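Local coordinates for protein probable ribosomal RNA small subunit methyltransferase (Thermus thermophilus, PDB 3DMH) that methylates the exocyclic N2 of a guanine in 16S ribosomal RNA of the small subunit, using S-adenosylmethionine as methyl donor, at residues Tyr198-Leu203 with Gly210-Ala215; Gly245-Pro250 with Ile301-Pro306; Arg192-Glu197 with Ala252-Glu257; Val118-Val123 with Pro183-Ala188. All coordinates share one frame; numbering follows the deposited sequence. Where two conformers were deposited one is given.

Interaction 1: Tyr198-Leu203 with Gly210-Ala215; sequences YTFHHL and GKVDPA. With GMP (guanosine), chain E.
His202 and Gly210 meet through one polar bond: the backbone N of Gly210 donates to His202 NE2 at 3.0 Å, tilted about 30° from the imidazole plane. On the far side of the ring ND1 gives its hydrogen to Leu203 O, 3.2 Å away and close to the ring plane. Because ND1 is a donor and NE2 an acceptor, the imidazole is consistent with the neutral ND1-H form, and a bond at each nitrogen fixes its rotation. CG sits between the backbone N and the carbonyl carbon (chi1 62°), a choice that carries the ring from the strand toward the loop. A leucine in place of His202 would probably leave the Gly210 N-H without its acceptor and the loop at Gly210 freer to move. Gly210 suits its place because its positive phi favours a residue without a side chain.

The second touch is apolar. The Phe200 side chain runs roughly perpendicular to that of Val212, with Val212 CG2 lying 3.7 Å from Phe200 CE2; the ring also packs against Tyr244 and Leu249.

Beyond Val212 the loop turns into helix 214-227. Asp213 is its N-cap: OD1 accepts from Ala215 N at 2.8 Å, the donor standing well above the carboxylate plane. OD2 accepts from guanosine N2 at 2.9 Å and from Asn305 ND2, while the small Ala215 CB comes within 3.5 Å of N2. The strand packs on the loop that leads into the N-capped helix, and the capping Asp213 belongs to the guanosine site of this Rossmann-like methyltransferase.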
# COMPACT_ATOMS: atom_id res chain seq x y z
N TYR A 198 -24.09 0.49 -1.93
CA TYR A 198 -22.82 0.41 -2.67
C TYR A 198 -22.36 -1.03 -2.77
O TYR A 198 -22.54 -1.81 -1.83
CB TYR A 198 -21.74 1.25 -1.98
CG TYR A 198 -22.10 2.71 -1.87
CD1 TYR A 198 -21.78 3.62 -2.88
CD2 TYR A 198 -22.82 3.18 -0.77
CE1 TYR A 198 -22.13 4.96 -2.78
CE2 TYR A 198 -23.18 4.51 -0.67
CZ TYR A 198 -22.85 5.39 -1.67
OH TYR A 198 -23.22 6.71 -1.56
N THR A 199 -21.77 -1.39 -3.91
CA THR A 199 -21.08 -2.66 -4.03
C THR A 199 -19.61 -2.37 -4.25
O THR A 199 -19.22 -1.87 -5.30
CB THR A 199 -21.62 -3.51 -5.19
OG1 THR A 199 -23.01 -3.78 -4.96
CG2 THR A 199 -20.88 -4.84 -5.26
N PHE A 200 -18.82 -2.69 -3.24
CA PHE A 200 -17.37 -2.53 -3.33
C PHE A 200 -16.70 -3.74 -3.95
O PHE A 200 -17.16 -4.88 -3.80
CB PHE A 200 -16.78 -2.20 -1.96
CG PHE A 200 -17.29 -0.92 -1.38
CD1 PHE A 200 -16.74 0.31 -1.75
CD2 PHE A 200 -18.35 -0.93 -0.47
CE1 PHE A 200 -17.22 1.50 -1.22
CE2 PHE A 200 -18.84 0.26 0.06
CZ PHE A 200 -18.27 1.48 -0.30
N HIS A 201 -15.60 -3.49 -4.65
CA HIS A 201 -14.86 -4.52 -5.36
C HIS A 201 -13.42 -4.33 -5.00
O HIS A 201 -12.93 -3.20 -4.99
CB HIS A 201 -15.00 -4.35 -6.87
CG HIS A 201 -16.34 -4.76 -7.39
ND1 HIS A 201 -17.47 -3.98 -7.26
CD2 HIS A 201 -16.73 -5.90 -8.01
CE1 HIS A 201 -18.50 -4.61 -7.80
NE2 HIS A 201 -18.08 -5.78 -8.26
N HIS A 202 -12.75 -5.42 -4.68
CA HIS A 202 -11.33 -5.30 -4.36
C HIS A 202 -10.51 -6.55 -4.60
O HIS A 202 -11.02 -7.69 -4.60
CB HIS A 202 -11.14 -4.79 -2.92
CG HIS A 202 -11.70 -5.70 -1.88
ND1 HIS A 202 -11.08 -6.89 -1.53
CD2 HIS A 202 -12.81 -5.61 -1.12
CE1 HIS A 202 -11.80 -7.48 -0.59
NE2 HIS A 202 -12.85 -6.73 -0.33
N LEU A 203 -9.22 -6.31 -4.83
CA LEU A 203 -8.21 -7.34 -4.94
C LEU A 203 -7.69 -7.70 -3.55
O LEU A 203 -8.07 -7.06 -2.55
CB LEU A 203 -7.07 -6.85 -5.84
CG LEU A 203 -7.42 -6.67 -7.32
CD1 LEU A 203 -6.36 -5.79 -7.98
CD2 LEU A 203 -7.49 -8.01 -8.03
N GLY A 210 -13.67 -6.92 2.52
CA GLY A 210 -14.92 -7.64 2.83
C GLY A 210 -15.98 -6.88 3.61
O GLY A 210 -17.12 -7.34 3.71
N LYS A 211 -15.62 -5.71 4.16
CA LYS A 211 -16.58 -4.89 4.92
C LYS A 211 -16.06 -3.47 5.09
O LYS A 211 -14.86 -3.25 5.12
CB LYS A 211 -16.86 -5.48 6.31
CG LYS A 211 -15.66 -5.51 7.24
CD LYS A 211 -15.96 -6.44 8.43
CE LYS A 211 -14.94 -6.26 9.55
NZ LYS A 211 -13.57 -6.64 9.11
N VAL A 212 -16.98 -2.52 5.22
CA VAL A 212 -16.61 -1.13 5.44
C VAL A 212 -16.09 -0.95 6.87
O VAL A 212 -16.75 -1.36 7.84
CB VAL A 212 -17.80 -0.19 5.14
CG1 VAL A 212 -17.42 1.25 5.41
CG2 VAL A 212 -18.22 -0.32 3.68
N ASP A 213 -14.89 -0.36 6.98
CA ASP A 213 -14.33 -0.00 8.29
C ASP A 213 -15.33 0.86 9.07
O ASP A 213 -15.78 1.89 8.57
CB ASP A 213 -13.00 0.76 8.08
CG ASP A 213 -12.30 1.15 9.39
OD1 ASP A 213 -12.84 0.95 10.49
OD2 ASP A 213 -11.16 1.66 9.31
N PRO A 214 -15.71 0.43 10.29
CA PRO A 214 -16.58 1.27 11.12
C PRO A 214 -16.04 2.70 11.29
O PRO A 214 -16.83 3.64 11.41
CB PRO A 214 -16.61 0.52 12.46
CG PRO A 214 -16.37 -0.94 12.06
CD PRO A 214 -15.38 -0.85 10.94
N ALA A 215 -14.72 2.89 11.27
CA ALA A 215 -14.15 4.23 11.39
C ALA A 215 -14.53 5.11 10.20
O ALA A 215 -14.81 6.30 10.35
CB ALA A 215 -12.62 4.15 11.53
C4' GMP E . -10.40 -2.07 15.74
O4' GMP E . -9.94 -0.80 15.27
C3' GMP E . -9.38 -3.10 15.28
O3' GMP E . -9.88 -3.69 14.08
C2' GMP E . -8.15 -2.27 14.97
O2' GMP E . -7.35 -2.88 13.95
C1' GMP E . -8.76 -0.97 14.48
N9 GMP E . -7.93 0.24 14.68
C8 GMP E . -7.04 0.51 15.65
N7 GMP E . -6.50 1.74 15.50
C5 GMP E . -7.07 2.31 14.42
C6 GMP E . -6.96 3.59 13.68
O6 GMP E . -6.18 4.49 14.07
N1 GMP E . -7.72 3.75 12.59
C2 GMP E . -8.58 2.80 12.13
N2 GMP E . -9.33 3.01 11.03
N3 GMP E . -8.73 1.60 12.76
C4 GMP E . -8.01 1.32 13.88

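Interaction 2: Gly245-Pro250 with Ile301-Pro306; sequences GALTLP and IIVTNP. With SAM (S-adenosylmethionine), chain D; GMP (guanosine), chain E.
Leu247 and Val303 make the apolar part of this buried contact. The two side chains lie alongside each other, pointing opposite ways, Leu247 CD1 meeting Val303 CG2 at 3.8 Å; the same methyl lies 4.2 Å from the backbone N of Asn305. Branched aliphatic chains suit this place, where Leu220 and Leu223 of helix 214-227 add to the same core. Leu247 CG also approaches the carboxylate of S-adenosylmethionine, and Ala246 CB comes to 3.5 Å from its OXT, a side chain short enough to let the methionyl end lie close.

In the Rossmann-like fold of class I methyltransferases the cofactor lies at the C-terminal ends of the parallel strands, and Asn305 and Pro306, just after strand 299-304, begin the Asn-Pro-Pro-Phe motif of amino-group methyltransferases.

The polar contacts belong to Asn305. With CG anti to the backbone N (chi1 179°), its amide reaches between the two ligands: OD1 accepts from guanosine N2 at 2.9 Å in a fairly straight bond (163°), whereas ND2 makes a weak bond of 3.5 Å to the cofactor's O and also hydrogen-bonds Asp213 OD2 and Ser216 OG. With an alanine here, guanosine N2 would probably lose one of its acceptors and Asp213 OD2 the amide that donates to it.

Close approach to the methyl group falls to the backbone: Asn305 O lies 3.2 Å from the cofactor's CE, and Pro306 O stands 3.4 Å from the same carbon.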
# COMPACT_ATOMS: atom_id res chain seq x y z
N GLY A 245 -12.29 2.61 -1.73
CA GLY A 245 -13.28 3.66 -1.87
C GLY A 245 -14.39 3.80 -0.86
O GLY A 245 -15.42 4.39 -1.18
N ALA A 246 -14.17 3.34 0.38
CA ALA A 246 -15.21 3.47 1.42
C ALA A 246 -15.67 4.92 1.62
O ALA A 246 -16.85 5.17 1.83
CB ALA A 246 -14.76 2.86 2.74
N LEU A 247 -14.74 5.88 1.54
CA LEU A 247 -15.10 7.31 1.58
C LEU A 247 -15.38 7.88 0.19
O LEU A 247 -16.27 8.71 -0.00
CB LEU A 247 -14.01 8.15 2.26
CG LEU A 247 -13.57 7.69 3.66
CD1 LEU A 247 -12.46 8.57 4.21
CD2 LEU A 247 -14.75 7.66 4.64
N THR A 248 -14.57 7.43 -0.77
CA THR A 248 -14.60 7.96 -2.14
C THR A 248 -15.94 7.78 -2.83
O THR A 248 -16.47 8.71 -3.42
CB THR A 248 -13.53 7.26 -3.00
OG1 THR A 248 -12.33 7.03 -2.23
CG2 THR A 248 -13.27 8.07 -4.29
N LEU A 249 -16.48 6.57 -2.77
CA LEU A 249 -17.73 6.27 -3.50
C LEU A 249 -18.91 7.07 -2.96
O LEU A 249 -19.60 7.74 -3.75
CB LEU A 249 -18.03 4.76 -3.56
CG LEU A 249 -17.51 4.03 -4.81
CD1 LEU A 249 -15.98 3.95 -4.85
CD2 LEU A 249 -18.10 2.63 -4.90
N PRO A 250 -19.16 7.03 -1.62
CA PRO A 250 -20.26 7.84 -1.08
C PRO A 250 -20.10 9.33 -1.38
O PRO A 250 -21.07 9.97 -1.76
CB PRO A 250 -20.16 7.59 0.43
CG PRO A 250 -19.58 6.23 0.53
CD PRO A 250 -18.54 6.20 -0.57
N ILE A 301 -12.77 20.19 0.51
CA ILE A 301 -12.94 19.23 1.60
C ILE A 301 -11.86 18.17 1.45
O ILE A 301 -11.65 17.66 0.35
CB ILE A 301 -14.33 18.53 1.52
CG1 ILE A 301 -15.45 19.56 1.70
CG2 ILE A 301 -14.46 17.44 2.58
CD1 ILE A 301 -16.81 19.03 1.29
N ILE A 302 -11.20 17.83 2.55
CA ILE A 302 -10.23 16.74 2.54
C ILE A 302 -10.58 15.76 3.64
O ILE A 302 -10.89 16.17 4.77
CB ILE A 302 -8.79 17.26 2.70
CG1 ILE A 302 -8.46 18.14 1.49
CG2 ILE A 302 -7.79 16.08 2.82
CD1 ILE A 302 -7.04 18.66 1.43
N VAL A 303 -10.63 14.48 3.30
CA VAL A 303 -11.03 13.45 4.27
C VAL A 303 -9.94 12.41 4.34
O VAL A 303 -9.25 12.15 3.35
CB VAL A 303 -12.37 12.75 3.89
CG1 VAL A 303 -13.51 13.75 3.86
CG2 VAL A 303 -12.25 12.01 2.54
N THR A 304 -9.79 11.80 5.52
CA THR A 304 -8.83 10.70 5.62
C THR A 304 -9.12 9.79 6.79
O THR A 304 -9.49 10.25 7.86
CB THR A 304 -7.36 11.21 5.68
OG1 THR A 304 -6.47 10.09 5.59
CG2 THR A 304 -7.08 12.01 6.98
N ASN A 305 -8.97 8.49 6.52
CA ASN A 305 -8.84 7.45 7.54
C ASN A 305 -7.39 6.96 7.37
O ASN A 305 -7.14 6.08 6.54
CB ASN A 305 -9.86 6.35 7.23
CG ASN A 305 -9.80 5.19 8.21
OD1 ASN A 305 -9.00 5.19 9.14
ND2 ASN A 305 -10.66 4.18 7.99
N PRO A 306 -6.43 7.58 8.09
CA PRO A 306 -5.03 7.29 7.77
C PRO A 306 -4.56 5.89 8.14
O PRO A 306 -5.17 5.23 9.01
CB PRO A 306 -4.23 8.32 8.59
CG PRO A 306 -5.20 9.24 9.19
CD PRO A 306 -6.57 8.60 9.15
N SAM D . -9.96 5.34 2.84
CA SAM D . -10.06 3.84 2.91
C SAM D . -11.14 3.47 3.90
O SAM D . -11.56 4.38 4.62
OXT SAM D . -11.53 2.29 3.97
CB SAM D . -8.74 3.22 3.37
CG SAM D . -8.24 3.67 4.75
SD SAM D . -6.73 2.76 5.23
CE SAM D . -6.76 2.94 7.04
C5' SAM D . -5.35 3.86 4.82
C4' SAM D . -5.02 3.85 3.34
O4' SAM D . -3.86 4.67 3.21
C3' SAM D . -4.69 2.47 2.75
O3' SAM D . -5.51 2.17 1.63
C2' SAM D . -3.21 2.58 2.40
O2' SAM D . -2.78 1.78 1.32
C1' SAM D . -3.12 4.08 2.15
N9 SAM D . -1.75 4.55 2.17
C8 SAM D . -0.67 4.08 2.91
N7 SAM D . 0.42 4.84 2.64
C5 SAM D . 0.04 5.79 1.71
C6 SAM D . 0.73 6.80 1.04
N6 SAM D . 2.05 6.99 1.22
N1 SAM D . 0.02 7.59 0.16
C2 SAM D . -1.32 7.39 -0.07
N3 SAM D . -2.02 6.35 0.55
C4 SAM D . -1.32 5.59 1.43
C4' GMP E . -10.40 -2.07 15.74
O4' GMP E . -9.94 -0.80 15.27
C3' GMP E . -9.38 -3.10 15.28
O3' GMP E . -9.88 -3.69 14.08
C2' GMP E . -8.15 -2.27 14.97
O2' GMP E . -7.35 -2.88 13.95
C1' GMP E . -8.76 -0.97 14.48
N9 GMP E . -7.93 0.24 14.68
C8 GMP E . -7.04 0.51 15.65
N7 GMP E . -6.50 1.74 15.50
C5 GMP E . -7.07 2.31 14.42
C6 GMP E . -6.96 3.59 13.68
O6 GMP E . -6.18 4.49 14.07
N1 GMP E . -7.72 3.75 12.59
C2 GMP E . -8.58 2.80 12.13
N2 GMP E . -9.33 3.01 11.03
N3 GMP E . -8.73 1.60 12.76
C4 GMP E . -8.01 1.32 13.88

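Interaction 3: Arg192-Glu197 with Ala252-Glu257; sequences RILGAE and ARMGAE
Arg253, in the last turn of helix 248-253, reaches across to Ala196 and Glu197 where the strand hairpin turns back. Its CB packs on Tyr198. CG runs anti to the backbone N (chi1 -179°), and the chain then bends at chi2 and chi3, folding the aliphatic part back so that the guanidinium lies beside strand 196-202. At the tip the edge of the group faces the strand. NH1 stands 3.7 Å from Glu197 O, and Ala196 CB lies 4.3 Å from NH1, near the guanidinium plane; the small methyl lets the guanidinium edge lie beside the strand. NH2 is hydrogen-bonded to Asn278 O. A water bound to Glu197 O also lies near NH2, though at a doubtfully short distance. A long, polar-tipped side chain is apt here, since its length lets it lie along the strand while NH2 bonds Asn278 O.

At the other end of the contact Leu194 CD1 meets Met254 SD at 4.3 Å, both side chains also touching Gln224. Leu194 and Gly195 form the centre of a type I' turn from Ile193 to Ala196, and the tight hairpin is further pinned by a salt bridge of 3.1 Å between Arg192 NH1 and Glu197 OE2. Gly255, at positive phi, ends the helix in a Schellman motif. The contact therefore lays the tip of the two-stranded hairpin 187-193/196-202 over the C-terminal end of helix 248-253, with helix 214-227 alongside.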
# COMPACT_ATOMS: atom_id res chain seq x y z
N ARG A 192 -24.70 -0.64 2.89
CA ARG A 192 -25.56 0.53 2.85
C ARG A 192 -24.91 1.63 3.66
O ARG A 192 -24.59 1.44 4.83
CB ARG A 192 -26.96 0.20 3.38
CG ARG A 192 -27.98 1.29 3.11
CD ARG A 192 -29.36 0.84 3.59
NE ARG A 192 -30.41 1.84 3.38
CZ ARG A 192 -31.04 2.03 2.23
NH1 ARG A 192 -30.73 1.30 1.16
NH2 ARG A 192 -31.99 2.97 2.14
N ILE A 193 -24.66 2.76 3.00
CA ILE A 193 -23.99 3.89 3.62
C ILE A 193 -24.83 5.15 3.45
O ILE A 193 -25.16 5.54 2.33
CB ILE A 193 -22.55 4.10 3.05
CG1 ILE A 193 -21.67 2.86 3.31
CG2 ILE A 193 -21.91 5.35 3.63
CD1 ILE A 193 -20.38 2.81 2.48
N LEU A 194 -25.18 5.77 4.58
CA LEU A 194 -25.98 6.99 4.60
C LEU A 194 -27.21 6.91 3.68
O LEU A 194 -27.48 7.84 2.92
CB LEU A 194 -25.11 8.22 4.26
CG LEU A 194 -23.84 8.53 5.06
CD1 LEU A 194 -23.02 9.62 4.37
CD2 LEU A 194 -24.17 8.92 6.49
N GLY A 195 -27.92 5.80 3.76
CA GLY A 195 -29.18 5.61 3.01
C GLY A 195 -29.05 5.21 1.55
O GLY A 195 -30.04 5.29 0.81
N ALA A 196 -27.85 4.79 1.13
CA ALA A 196 -27.61 4.40 -0.26
C ALA A 196 -26.80 3.11 -0.34
O ALA A 196 -25.95 2.85 0.52
CB ALA A 196 -26.92 5.52 -1.02
N GLU A 197 -27.06 2.32 -1.37
CA GLU A 197 -26.41 1.02 -1.55
C GLU A 197 -25.17 1.11 -2.41
O GLU A 197 -25.21 1.72 -3.48
CB GLU A 197 -27.37 0.04 -2.23
CG GLU A 197 -28.54 -0.38 -1.37
CD GLU A 197 -28.12 -1.19 -0.15
OE1 GLU A 197 -27.13 -1.95 -0.24
OE2 GLU A 197 -28.81 -1.06 0.89
N ALA A 252 -18.60 10.73 -3.91
CA ALA A 252 -18.90 10.90 -5.35
C ALA A 252 -20.40 10.81 -5.57
O ALA A 252 -20.97 11.60 -6.34
CB ALA A 252 -18.19 9.85 -6.20
N ARG A 253 -21.03 9.86 -4.90
CA ARG A 253 -22.49 9.70 -4.98
C ARG A 253 -23.23 10.95 -4.50
O ARG A 253 -24.27 11.32 -5.06
CB ARG A 253 -22.95 8.45 -4.22
CG ARG A 253 -24.46 8.12 -4.23
CD ARG A 253 -25.02 7.89 -5.62
NE ARG A 253 -24.44 6.75 -6.34
CZ ARG A 253 -24.67 5.47 -6.07
NH1 ARG A 253 -25.47 5.11 -5.06
NH2 ARG A 253 -24.09 4.53 -6.81
N MET A 254 -22.67 11.61 -3.49
CA MET A 254 -23.22 12.85 -2.95
C MET A 254 -22.94 14.06 -3.84
O MET A 254 -23.37 15.17 -3.52
CB MET A 254 -22.70 13.11 -1.52
CG MET A 254 -23.10 12.06 -0.47
SD MET A 254 -22.17 12.21 1.09
CE MET A 254 -23.00 13.58 1.87
N GLY A 255 -22.25 13.86 -4.96
CA GLY A 255 -22.07 14.91 -5.96
C GLY A 255 -20.77 15.69 -5.87
O GLY A 255 -20.61 16.72 -6.54
N ALA A 256 -19.85 15.23 -5.03
CA ALA A 256 -18.52 15.82 -4.93
C ALA A 256 -17.70 15.46 -6.15
O ALA A 256 -17.90 14.40 -6.77
CB ALA A 256 -17.82 15.33 -3.67
N GLU A 257 -16.75 16.32 -6.49
CA GLU A 257 -15.74 16.02 -7.51
C GLU A 257 -14.48 15.52 -6.79
O GLU A 257 -13.66 16.31 -6.33
CB GLU A 257 -15.45 17.26 -8.36
CG GLU A 257 -16.73 17.90 -8.91
CD GLU A 257 -16.50 19.18 -9.72
OE1 GLU A 257 -15.35 19.50 -10.06
OE2 GLU A 257 -17.51 19.86 -10.03
O HOH W 1 -24.24 2.07 -6.20

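Interaction 4: Val118-Val123 with Pro183-Ala188; sequences VQASLV and PSLWRA
Pro183 and Leu185 pack on Ala120 and Val123 of helix 115-128, which joins strands 102-108 and 133-140 of the N-terminal Rossmann-like sheet. The second such sheet of the chain has the same strand order, 3-2-1-4-5-7-6, and the segment 183-188 leads toward it through the hairpin that starts at strand 187-193.

Apolar packing makes the whole contact between the segments. CG2 of Val123 points at the CD side of the Pro183 ring, 4.1 Å from CD. The valine's CG2 is anti to its carbonyl carbon, with CG1 anti to the backbone N (chi1 -178°), and this places CG2 on the side of the incoming ring. One helical turn earlier Ala120 presents only a methyl, so the loop can come close: the CA atoms of Ala120 and Pro183 are 6.6 Å apart. The end of Leu185 turns in so that CD2 meets this methyl, and Trp95 packs on both residues. Proline offers a compact apolar ring and no backbone N-H needing a partner, which suits a loop residue packed on the helix.

Polar groups work beside this patch. Gln119 lends its aliphatic CG, 4.4 Å from Pro183 CG, while its NE2 is bonded to Glu151 of helix 145-156. Arg187 turns back on its own segment, its NH1 donating to Trp186 O at 2.9 Å; NH1 stands above the Trp186 carbonyl plane, while that oxygen lies in the guanidinium plane.

Tightest across the contact is Ala120 CB to Leu185 CD2, 3.7 Å.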
# COMPACT_ATOMS: atom_id res chain seq x y z
N VAL A 118 -0.55 -13.17 -0.20
CA VAL A 118 0.64 -14.01 -0.17
C VAL A 118 0.45 -15.17 -1.14
O VAL A 118 1.35 -15.50 -1.91
CB VAL A 118 1.00 -14.52 1.26
CG1 VAL A 118 2.17 -15.51 1.21
CG2 VAL A 118 1.31 -13.37 2.21
N GLN A 119 -0.74 -15.80 -1.11
CA GLN A 119 -0.96 -16.97 -1.96
C GLN A 119 -0.86 -16.62 -3.44
O GLN A 119 -0.26 -17.36 -4.23
CB GLN A 119 -2.33 -17.61 -1.67
CG GLN A 119 -2.58 -18.89 -2.47
CD GLN A 119 -1.69 -20.04 -2.03
OE1 GLN A 119 -1.17 -20.04 -0.91
NE2 GLN A 119 -1.50 -21.02 -2.91
N ALA A 120 -1.44 -15.48 -3.80
CA ALA A 120 -1.39 -14.99 -5.17
C ALA A 120 0.06 -14.73 -5.57
O ALA A 120 0.45 -15.01 -6.71
CB ALA A 120 -2.21 -13.70 -5.31
N SER A 121 0.83 -14.21 -4.63
CA SER A 121 2.27 -13.96 -4.85
C SER A 121 3.07 -15.24 -5.04
O SER A 121 3.95 -15.31 -5.90
CB SER A 121 2.87 -13.13 -3.71
OG SER A 121 2.30 -11.81 -3.71
N LEU A 122 2.74 -16.26 -4.23
CA LEU A 122 3.38 -17.57 -4.35
C LEU A 122 3.10 -18.21 -5.70
O LEU A 122 4.00 -18.73 -6.35
CB LEU A 122 2.93 -18.50 -3.22
CG LEU A 122 3.48 -18.16 -1.82
CD1 LEU A 122 2.83 -19.03 -0.75
CD2 LEU A 122 5.00 -18.28 -1.79
N VAL A 123 1.83 -18.17 -6.12
CA VAL A 123 1.48 -18.73 -7.44
C VAL A 123 2.11 -17.92 -8.58
O VAL A 123 2.60 -18.51 -9.55
CB VAL A 123 -0.04 -18.83 -7.63
CG1 VAL A 123 -0.36 -19.45 -8.98
CG2 VAL A 123 -0.65 -19.67 -6.52
N PRO A 183 -5.16 -18.14 -8.54
CA PRO A 183 -6.44 -18.22 -7.84
C PRO A 183 -7.34 -17.05 -8.25
O PRO A 183 -6.87 -16.09 -8.86
CB PRO A 183 -6.06 -18.11 -6.36
CG PRO A 183 -4.55 -18.14 -6.31
CD PRO A 183 -4.05 -17.76 -7.65
N SER A 184 -8.64 -17.17 -7.98
CA SER A 184 -9.57 -16.08 -8.18
C SER A 184 -9.15 -14.95 -7.26
O SER A 184 -8.88 -15.18 -6.08
CB SER A 184 -10.99 -16.54 -7.83
OG SER A 184 -11.94 -15.63 -8.34
N LEU A 185 -9.10 -13.73 -7.80
CA LEU A 185 -8.50 -12.62 -7.06
C LEU A 185 -9.49 -11.57 -6.59
O LEU A 185 -9.28 -10.92 -5.57
CB LEU A 185 -7.44 -11.96 -7.92
CG LEU A 185 -6.25 -12.83 -8.31
CD1 LEU A 185 -5.55 -12.23 -9.52
CD2 LEU A 185 -5.30 -13.02 -7.14
N TRP A 186 -10.56 -11.39 -7.35
CA TRP A 186 -11.50 -10.34 -7.04
C TRP A 186 -12.58 -10.79 -6.08
O TRP A 186 -13.12 -11.89 -6.21
CB TRP A 186 -12.13 -9.81 -8.31
CG TRP A 186 -11.25 -8.90 -9.10
CD1 TRP A 186 -10.48 -9.24 -10.17
CD2 TRP A 186 -11.06 -7.49 -8.89
NE1 TRP A 186 -9.81 -8.13 -10.64
CE2 TRP A 186 -10.15 -7.04 -9.87
CE3 TRP A 186 -11.57 -6.56 -7.96
CZ2 TRP A 186 -9.74 -5.71 -9.97
CZ3 TRP A 186 -11.15 -5.24 -8.05
CH2 TRP A 186 -10.25 -4.83 -9.04
N ARG A 187 -12.87 -9.93 -5.11
CA ARG A 187 -14.00 -10.11 -4.21
C ARG A 187 -14.90 -8.89 -4.29
O ARG A 187 -14.46 -7.79 -4.63
CB ARG A 187 -13.53 -10.34 -2.77
CG ARG A 187 -12.68 -11.61 -2.55
CD ARG A 187 -13.40 -12.89 -2.97
NE ARG A 187 -12.55 -14.08 -2.81
CZ ARG A 187 -11.90 -14.70 -3.79
NH1 ARG A 187 -12.00 -14.28 -5.05
NH2 ARG A 187 -11.16 -15.77 -3.52
N ALA A 188 -16.18 -9.08 -3.99
CA ALA A 188 -17.12 -7.97 -3.93
C ALA A 188 -17.99 -8.15 -2.70
O ALA A 188 -18.22 -9.28 -2.25
CB ALA A 188 -17.99 -7.94 -5.18

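Interactions 1 and 2 both contribute to the reaction site: their centres are about 12 Å apart, both touch guanosine, and Asp213 OD2 accepts from Asn305 ND2 at 2.9 Å, tying the two acceptors of the base's amino group to each other. Interaction 3 shares helix 248-253 with interaction 2 and strand 196-202 with interaction 1; Val212 CG2 meets Ile193 CD1 at 4.0 Å, which joins the hairpin to the pocket loop by apolar packing. Interaction 4 lies away from the ligands, its centre about 26 Å from that of interaction 2, yet the backbone bond from His202 N to Arg187 O, 2.9 Å, joins its segment to the strand of interaction 1.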